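Local coordinates for protein ubiquitin conjugating enzyme (Agrocybe aegerita, PDB 3WE5) that probably acts as an E2 ubiquitin-conjugating enzyme, holding activated ubiquitin as a thioester on a cysteine before its transfer to a substrate, at residues L33-I36 with Q37-C41; S66-G70 with E71-L75; E145-A148 with D149-R152. All blocks are in the same frame, centred on the assembly; numbering follows the deposited sequence.

How the contacts relate
The three contacts are local turns and caps at separate points of one ubiquitin-conjugating fold. Contact 1 closes the N-terminal helix 24-39, contact 2 leads into strand 72-78 of the antiparallel sheet, and contact 3 starts the late helix 150-156. Contacts 1 and 3 lie on opposite sides of the chain's centre, their own centres 36 Å apart. Contacts 2 and 3 come closer, their nearest atoms about 6 Å apart without touching. Tyr-68 of contact 2 touches His-103; in contact 3, Glu-145 touches Pro-104 of its own chain and Ala-148 packs on Pro-104 of the second subunit. This His-Pro-His segment probably stands where most E2 enzymes carry His-Pro-Asn.

Contact 1 of 3, residues L33-I36 with Q37-C41; sequences LREI and QSEGC
Arg-34 O accepts two bonds, one from Ser-38 N at 2.9 Å and one from a water that also donates to Gln-37 OE1. The Gln-37 side chain runs out extended, with CG anti to the backbone N (chi1 -178°), which carries OE1 back along the helix to this water. Helical bonding continues with Glu-39 N to Glu-35 O at 2.7 Å. It fades at Gly-40, whose N reaches Ile-36 O only through a weak bond; the positive phi there takes the chain out of helix 24-39, a C-terminal exit suited to glycine. On the side facing the sheet and helix 127-140, Ile-36 CG2 meets Cys-41 SG at 3.8 Å, while the isoleucine also packs on Trp-56, Phe-58 and Ile-128. Glu-35 and Glu-39 lie side by side, their chains bent at chi2 and their carboxylates nearly coplanar. A second water donates to Glu-35 OE1 and Glu-39 OE1 and accepts from Ser-38 OG. With 4.3 Å between Glu-35 OE1 and Glu-39 OE1, the like charges would probably ease protonation of each carboxylate, an effect the shared water should soften and which Lys-31 NZ, in a long, weak ion pair with Glu-35 OE2, may offset for Glu-35.

Contact 2 of 3, residues S66-G70 with E71-L75; sequences SQYQG and EAYTL
Glu-71 lays its carboxylate against Tyr-68, with OE1 3.4 Å from Tyr-68 CA and 3.7 Å from Tyr-68 CB. The same oxygen takes a 2.5 Å hydrogen bond from Tyr-73 OH, which comes in from 53° above the carboxylate plane. This hydroxyl also sits at the edge of the Tyr-68 ring, 3.6 Å from Tyr-68 CD1, and the two tyrosine side chains cross at about a right angle. Tyr-68 CB lies at the edge of the Tyr-73 ring, near its plane, 4.1 Å from Tyr-73 CE2. The glutamate spans the distance with its chain extended beyond CG (chi2 -178°). A type II beta turn from Tyr-68 to Glu-71 brings the partners together: Glu-71 N donates to Tyr-68 O at 3.2 Å, and Gly-70 takes the positive phi of the third position. The turn lies in the connection between strands 55-61 and 72-78, neighbours in the antiparallel sheet of the ubiquitin-conjugating fold, and Tyr-73 is in the second strand, paired through its backbone with Ile-60. A water donates to both Tyr-68 O and Glu-71 O, tying the turn's ends a second time. Further out, an ST turn at Ser-66 fixes the backbone before the ring: Tyr-68 N donates to Ser-66 OG at 3.0 Å. Gln-67 CB packs over one face of the Tyr-68 ring, toward its rim, and Tyr-68 OH is hydrogen-bonded to Val-102 O.

Contact 3 of 3, residues E145-A148 with D149-R152; sequences ERPA and DNDR
Backbone bonding across the contact rests on Asn-150 N, which donates to Pro-147 O at 3.2 Å and closes a type I beta turn from Pro-147 to Asn-150. The donor stands above the carbonyl plane, 65° out of it. The turn delivers the chain into helix 150-156, with Asp-149 at the N-cap position, although its side chain makes no capping bond. Van der Waals packing follows the turn: Asn-150 CB rests 3.3 Å from Pro-147 O. Asn-150 CG lies opposite the backbone N (chi1 -174°), which turns the amide back toward Arg-146 and Pro-147. There OD1 of Asn-150 lies 4.0 Å from Pro-147 CD, and its ND2 approaches Arg-146 CD, the amide and guanidinium planes being strongly inclined (67°). Asp-149 OD1 meets Pro-147 CB at 3.9 Å, and Asp-149 CB lies 3.4 Å above the plane of the Arg-152 guanidinium, toward its rim. Side-chain hydrogen bonds tie the turn to a neighbouring loop: Asn-150 OD1 to Ser-108 N and Asp-149 OD1 to Tyr-107 OH. Within the first helical turn, Asn-150 ND2 gives a weak bond to Asp-151 OD1. Ionic pairing crosses the assembly unequally: Asp-149 OD2 forms a salt bridge with Arg-152 NH2 of the second subunit, whereas the reciprocal pair, Arg-152 NH2 with Asp-149 OD2 of the second subunit, is long and weak. The Asp-149 OD2 atoms of the two subunits also come close; this would tend to favour protonation, which the second subunit's arginine probably counteracts for the Asp-149 it pairs with.

Contact 1 of 3, residues L33-I36 with Q37-C41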
loop_
_atom_site.group_PDB
_atom_site.type_symbol
_atom_site.label_atom_id
_atom_site.label_comp_id
_atom_site.label_asym_id
_atom_site.label_seq_id
_atom_site.Cartn_x
_atom_site.Cartn_y
_atom_site.Cartn_z
ATOM N N LEU A 33 -24.249 10.743 19.743
ATOM C CA LEU A 33 -25.296 11.169 18.816
ATOM C C LEU A 33 -25.890 12.495 19.241
ATOM O O LEU A 33 -26.195 13.339 18.385
ATOM C CB LEU A 33 -26.417 10.119 18.723
ATOM C CG LEU A 33 -27.516 10.403 17.704
ATOM C CD1 LEU A 33 -26.905 10.420 16.324
ATOM C CD2 LEU A 33 -28.589 9.290 17.785
ATOM N N ARG A 34 -26.105 12.677 20.549
ATOM C CA ARG A 34 -26.598 13.934 21.099
ATOM C C ARG A 34 -25.647 15.064 20.719
ATOM O O ARG A 34 -26.093 16.142 20.298
ATOM C CB ARG A 34 -26.683 13.817 22.626
ATOM C CG ARG A 34 -27.197 15.027 23.389
ATOM C CD ARG A 34 -27.271 14.680 24.910
ATOM N NE ARG A 34 -28.291 13.651 25.153
ATOM C CZ ARG A 34 -28.072 12.408 25.609
ATOM N NH1 ARG A 34 -26.853 11.955 25.920
ATOM N NH2 ARG A 34 -29.106 11.595 25.762
ATOM N N GLU A 35 -24.351 14.809 20.849
ATOM C CA GLU A 35 -23.363 15.847 20.510
ATOM C C GLU A 35 -23.324 16.164 19.020
ATOM O O GLU A 35 -23.183 17.332 18.655
ATOM C CB GLU A 35 -21.985 15.509 21.069
ATOM C CG GLU A 35 -21.965 15.372 22.605
ATOM C CD GLU A 35 -22.489 16.596 23.350
ATOM O OE1 GLU A 35 -22.226 17.736 22.907
ATOM O OE2 GLU A 35 -23.161 16.416 24.393
ATOM N N ILE A 36 -23.467 15.155 18.158
ATOM C CA ILE A 36 -23.533 15.391 16.707
ATOM C C ILE A 36 -24.743 16.269 16.400
ATOM O O ILE A 36 -24.647 17.218 15.600
ATOM C CB ILE A 36 -23.595 14.066 15.939
ATOM C CG1 ILE A 36 -22.218 13.394 15.963
ATOM C CG2 ILE A 36 -24.046 14.273 14.456
ATOM C CD1 ILE A 36 -22.236 11.917 15.534
ATOM N N GLN A 37 -25.880 15.996 17.039
ATOM C CA GLN A 37 -27.065 16.830 16.845
ATOM C C GLN A 37 -26.877 18.260 17.376
ATOM O O GLN A 37 -27.304 19.230 16.724
ATOM C CB GLN A 37 -28.315 16.207 17.500
ATOM C CG GLN A 37 -29.567 17.035 17.267
ATOM C CD GLN A 37 -30.764 16.508 18.029
ATOM O OE1 GLN A 37 -30.995 16.890 19.167
ATOM N NE2 GLN A 37 -31.522 15.626 17.401
ATOM N N SER A 38 -26.247 18.391 18.536
ATOM C CA SER A 38 -26.083 19.672 19.227
ATOM C C SER A 38 -25.034 20.551 18.560
ATOM O O SER A 38 -25.272 21.751 18.300
ATOM C CB SER A 38 -25.617 19.403 20.651
ATOM O OG SER A 38 -25.640 20.602 21.385
ATOM N N GLU A 39 -23.880 19.941 18.308
ATOM C CA GLU A 39 -22.683 20.645 17.808
ATOM C C GLU A 39 -22.648 20.708 16.301
ATOM O O GLU A 39 -21.937 21.536 15.709
ATOM C CB GLU A 39 -21.420 19.942 18.296
ATOM C CG GLU A 39 -21.238 20.015 19.794
ATOM C CD GLU A 39 -20.886 21.418 20.279
ATOM O OE1 GLU A 39 -21.107 21.684 21.474
ATOM O OE2 GLU A 39 -20.377 22.254 19.480
ATOM N N GLY A 40 -23.384 19.811 15.666
ATOM C CA GLY A 40 -23.270 19.646 14.235
ATOM C C GLY A 40 -22.006 18.887 13.887
ATOM O O GLY A 40 -21.219 18.514 14.763
ATOM N N CYS A 41 -21.825 18.613 12.607
ATOM C CA CYS A 41 -20.626 17.901 12.168
ATOM C C CYS A 41 -19.632 18.881 11.585
ATOM O O CYS A 41 -20.036 19.963 11.140
ATOM C CB CYS A 41 -20.944 16.882 11.070
ATOM S SG CYS A 41 -21.920 15.440 11.571
HETATM O O HOH W 1 -28.765 17.424 21.012
HETATM O O HOH W 2 -23.128 20.099 23.038
#

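Contact 2 of 3, residues S66-G70 with E71-L75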
loop_
_atom_site.group_PDB
_atom_site.type_symbol
_atom_site.label_atom_id
_atom_site.label_comp_id
_atom_site.label_asym_id
_atom_site.label_seq_id
_atom_site.Cartn_x
_atom_site.Cartn_y
_atom_site.Cartn_z
ATOM N N SER A 66 -7.592 18.523 -3.259
ATOM C CA SER A 66 -7.314 17.104 -3.074
ATOM C C SER A 66 -7.590 16.325 -4.341
ATOM O O SER A 66 -8.081 16.867 -5.344
ATOM C CB SER A 66 -8.185 16.536 -1.950
ATOM O OG SER A 66 -9.488 16.277 -2.439
ATOM N N GLN A 67 -7.313 15.027 -4.278
ATOM C CA GLN A 67 -7.557 14.129 -5.385
ATOM C C GLN A 67 -9.010 13.663 -5.459
ATOM O O GLN A 67 -9.372 12.901 -6.344
ATOM C CB GLN A 67 -6.633 12.923 -5.274
ATOM C CG GLN A 67 -5.149 13.287 -5.359
ATOM C CD GLN A 67 -4.765 13.790 -6.739
ATOM O OE1 GLN A 67 -4.925 13.078 -7.732
ATOM N NE2 GLN A 67 -4.266 15.025 -6.808
ATOM N N TYR A 68 -9.832 14.119 -4.516
ATOM C CA TYR A 68 -11.216 13.648 -4.392
ATOM C C TYR A 68 -12.176 14.836 -4.401
ATOM O O TYR A 68 -13.267 14.772 -3.841
ATOM C CB TYR A 68 -11.377 12.830 -3.095
ATOM C CG TYR A 68 -10.281 11.802 -2.908
ATOM C CD1 TYR A 68 -10.379 10.546 -3.488
ATOM C CD2 TYR A 68 -9.143 12.094 -2.157
ATOM C CE1 TYR A 68 -9.376 9.611 -3.330
ATOM C CE2 TYR A 68 -8.136 11.169 -2.003
ATOM C CZ TYR A 68 -8.260 9.932 -2.590
ATOM O OH TYR A 68 -7.256 8.999 -2.429
ATOM N N GLN A 69 -11.767 15.923 -5.051
ATOM C CA GLN A 69 -12.560 17.149 -5.066
ATOM C C GLN A 69 -13.976 16.894 -5.572
ATOM O O GLN A 69 -14.169 16.229 -6.588
ATOM C CB GLN A 69 -11.857 18.214 -5.929
ATOM C CG GLN A 69 -12.266 19.653 -5.635
ATOM C CD GLN A 69 -13.635 19.999 -6.192
ATOM O OE1 GLN A 69 -14.004 19.557 -7.282
ATOM N NE2 GLN A 69 -14.402 20.783 -5.440
ATOM N N GLY A 70 -14.963 17.394 -4.829
ATOM C CA GLY A 70 -16.357 17.326 -5.237
ATOM C C GLY A 70 -17.053 15.981 -5.106
ATOM O O GLY A 70 -18.181 15.820 -5.566
ATOM N N GLU A 71 -16.390 15.011 -4.484
ATOM C CA GLU A 71 -16.957 13.672 -4.370
ATOM C C GLU A 71 -17.396 13.413 -2.932
ATOM O O GLU A 71 -16.781 13.934 -2.000
ATOM C CB GLU A 71 -15.911 12.653 -4.813
ATOM C CG GLU A 71 -15.285 13.044 -6.140
ATOM C CD GLU A 71 -14.277 12.042 -6.635
ATOM O OE1 GLU A 71 -13.460 11.570 -5.816
ATOM O OE2 GLU A 71 -14.304 11.731 -7.845
ATOM N N ALA A 72 -18.475 12.646 -2.755
ATOM C CA ALA A 72 -18.929 12.261 -1.424
ATOM C C ALA A 72 -18.925 10.738 -1.305
ATOM O O ALA A 72 -19.520 10.039 -2.133
ATOM C CB ALA A 72 -20.319 12.804 -1.144
ATOM N N TYR A 73 -18.252 10.225 -0.282
ATOM C CA TYR A 73 -18.166 8.784 -0.091
ATOM C C TYR A 73 -18.976 8.418 1.114
ATOM O O TYR A 73 -19.063 9.190 2.050
ATOM C CB TYR A 73 -16.714 8.358 0.121
ATOM C CG TYR A 73 -15.884 8.670 -1.090
ATOM C CD1 TYR A 73 -15.825 7.775 -2.138
ATOM C CD2 TYR A 73 -15.188 9.873 -1.192
ATOM C CE1 TYR A 73 -15.094 8.041 -3.256
ATOM C CE2 TYR A 73 -14.437 10.155 -2.333
ATOM C CZ TYR A 73 -14.405 9.225 -3.358
ATOM O OH TYR A 73 -13.673 9.437 -4.515
ATOM N N THR A 74 -19.542 7.217 1.110
ATOM C CA THR A 74 -20.334 6.784 2.255
ATOM C C THR A 74 -19.462 5.929 3.161
ATOM O O THR A 74 -18.821 4.980 2.704
ATOM C CB THR A 74 -21.560 6.000 1.771
ATOM O OG1 THR A 74 -22.402 6.895 1.025
ATOM C CG2 THR A 74 -22.353 5.439 2.930
ATOM N N LEU A 75 -19.451 6.290 4.441
ATOM C CA LEU A 75 -18.615 5.634 5.463
ATOM C C LEU A 75 -19.531 4.998 6.502
ATOM O O LEU A 75 -20.417 5.658 7.048
ATOM C CB LEU A 75 -17.709 6.676 6.127
ATOM C CG LEU A 75 -16.660 6.199 7.139
ATOM C CD1 LEU A 75 -15.630 5.299 6.438
ATOM C CD2 LEU A 75 -15.960 7.406 7.803
HETATM O O HOH W 3 -14.231 13.937 -1.346
#

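Contact 3 of 3, residues E145-A148 with D149-R152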
loop_
_atom_site.group_PDB
_atom_site.type_symbol
_atom_site.label_atom_id
_atom_site.label_comp_id
_atom_site.label_asym_id
_atom_site.label_seq_id
_atom_site.Cartn_x
_atom_site.Cartn_y
_atom_site.Cartn_z
ATOM N N GLU A 145 -3.989 5.719 -5.852
ATOM C CA GLU A 145 -3.675 4.345 -6.231
ATOM C C GLU A 145 -4.174 3.432 -5.122
ATOM O O GLU A 145 -4.280 3.859 -3.979
ATOM C CB GLU A 145 -2.167 4.163 -6.456
ATOM C CG GLU A 145 -1.308 4.321 -5.216
ATOM C CD GLU A 145 0.164 4.139 -5.522
ATOM O OE1 GLU A 145 0.518 4.067 -6.721
ATOM O OE2 GLU A 145 0.961 4.062 -4.563
ATOM N N ARG A 146 -4.499 2.192 -5.462
ATOM C CA ARG A 146 -4.976 1.227 -4.482
ATOM C C ARG A 146 -3.800 0.704 -3.665
ATOM O O ARG A 146 -2.643 0.907 -4.064
ATOM C CB ARG A 146 -5.714 0.089 -5.201
ATOM C CG ARG A 146 -7.064 0.535 -5.775
ATOM C CD ARG A 146 -7.684 -0.491 -6.710
ATOM N NE ARG A 146 -9.031 -0.102 -7.130
ATOM C CZ ARG A 146 -9.309 0.647 -8.197
ATOM N NH1 ARG A 146 -8.337 1.107 -8.981
ATOM N NH2 ARG A 146 -10.571 0.941 -8.482
ATOM N N PRO A 147 -4.080 0.056 -2.513
ATOM C CA PRO A 147 -3.032 -0.607 -1.725
ATOM C C PRO A 147 -2.299 -1.655 -2.557
ATOM O O PRO A 147 -2.891 -2.229 -3.471
ATOM C CB PRO A 147 -3.818 -1.330 -0.638
ATOM C CG PRO A 147 -5.048 -0.493 -0.452
ATOM C CD PRO A 147 -5.387 0.024 -1.820
ATOM N N ALA A 148 -1.038 -1.907 -2.224
ATOM C CA ALA A 148 -0.223 -2.884 -2.944
ATOM C C ALA A 148 -0.840 -4.280 -2.916
ATOM O O ALA A 148 -0.851 -4.982 -3.925
ATOM C CB ALA A 148 1.191 -2.920 -2.355
ATOM N N ASP A 149 -1.342 -4.693 -1.757
ATOM C CA ASP A 149 -1.864 -6.049 -1.631
ATOM C C ASP A 149 -3.359 -6.125 -1.901
ATOM O O ASP A 149 -4.021 -7.055 -1.428
ATOM C CB ASP A 149 -1.558 -6.630 -0.239
ATOM C CG ASP A 149 -2.352 -5.951 0.883
ATOM O OD1 ASP A 149 -2.547 -4.717 0.829
ATOM O OD2 ASP A 149 -2.769 -6.657 1.833
ATOM N N ASN A 150 -3.888 -5.160 -2.658
ATOM C CA ASN A 150 -5.345 -5.009 -2.785
ATOM C C ASN A 150 -6.051 -6.290 -3.203
ATOM O O ASN A 150 -6.951 -6.750 -2.513
ATOM C CB ASN A 150 -5.730 -3.864 -3.725
ATOM C CG ASN A 150 -7.234 -3.608 -3.748
ATOM O OD1 ASN A 150 -7.772 -2.949 -2.861
ATOM N ND2 ASN A 150 -7.917 -4.133 -4.757
ATOM N N ASP A 151 -5.632 -6.883 -4.320
ATOM C CA ASP A 151 -6.325 -8.073 -4.808
ATOM C C ASP A 151 -6.171 -9.274 -3.864
ATOM O O ASP A 151 -7.138 -10.004 -3.616
ATOM C CB ASP A 151 -5.889 -8.408 -6.238
ATOM C CG ASP A 151 -6.191 -7.284 -7.208
ATOM O OD1 ASP A 151 -7.178 -6.550 -6.973
ATOM O OD2 ASP A 151 -5.436 -7.123 -8.194
ATOM N N ARG A 152 -4.964 -9.457 -3.332
ATOM C CA ARG A 152 -4.686 -10.516 -2.363
ATOM C C ARG A 152 -5.613 -10.400 -1.161
ATOM O O ARG A 152 -6.286 -11.364 -0.781
ATOM C CB ARG A 152 -3.221 -10.445 -1.913
ATOM C CG ARG A 152 -2.792 -11.571 -0.979
ATOM C CD ARG A 152 -1.279 -11.822 -1.044
ATOM N NE ARG A 152 -0.505 -10.855 -0.265
ATOM C CZ ARG A 152 0.200 -9.860 -0.796
ATOM N NH1 ARG A 152 0.234 -9.700 -2.112
ATOM N NH2 ARG A 152 0.875 -9.024 -0.017
#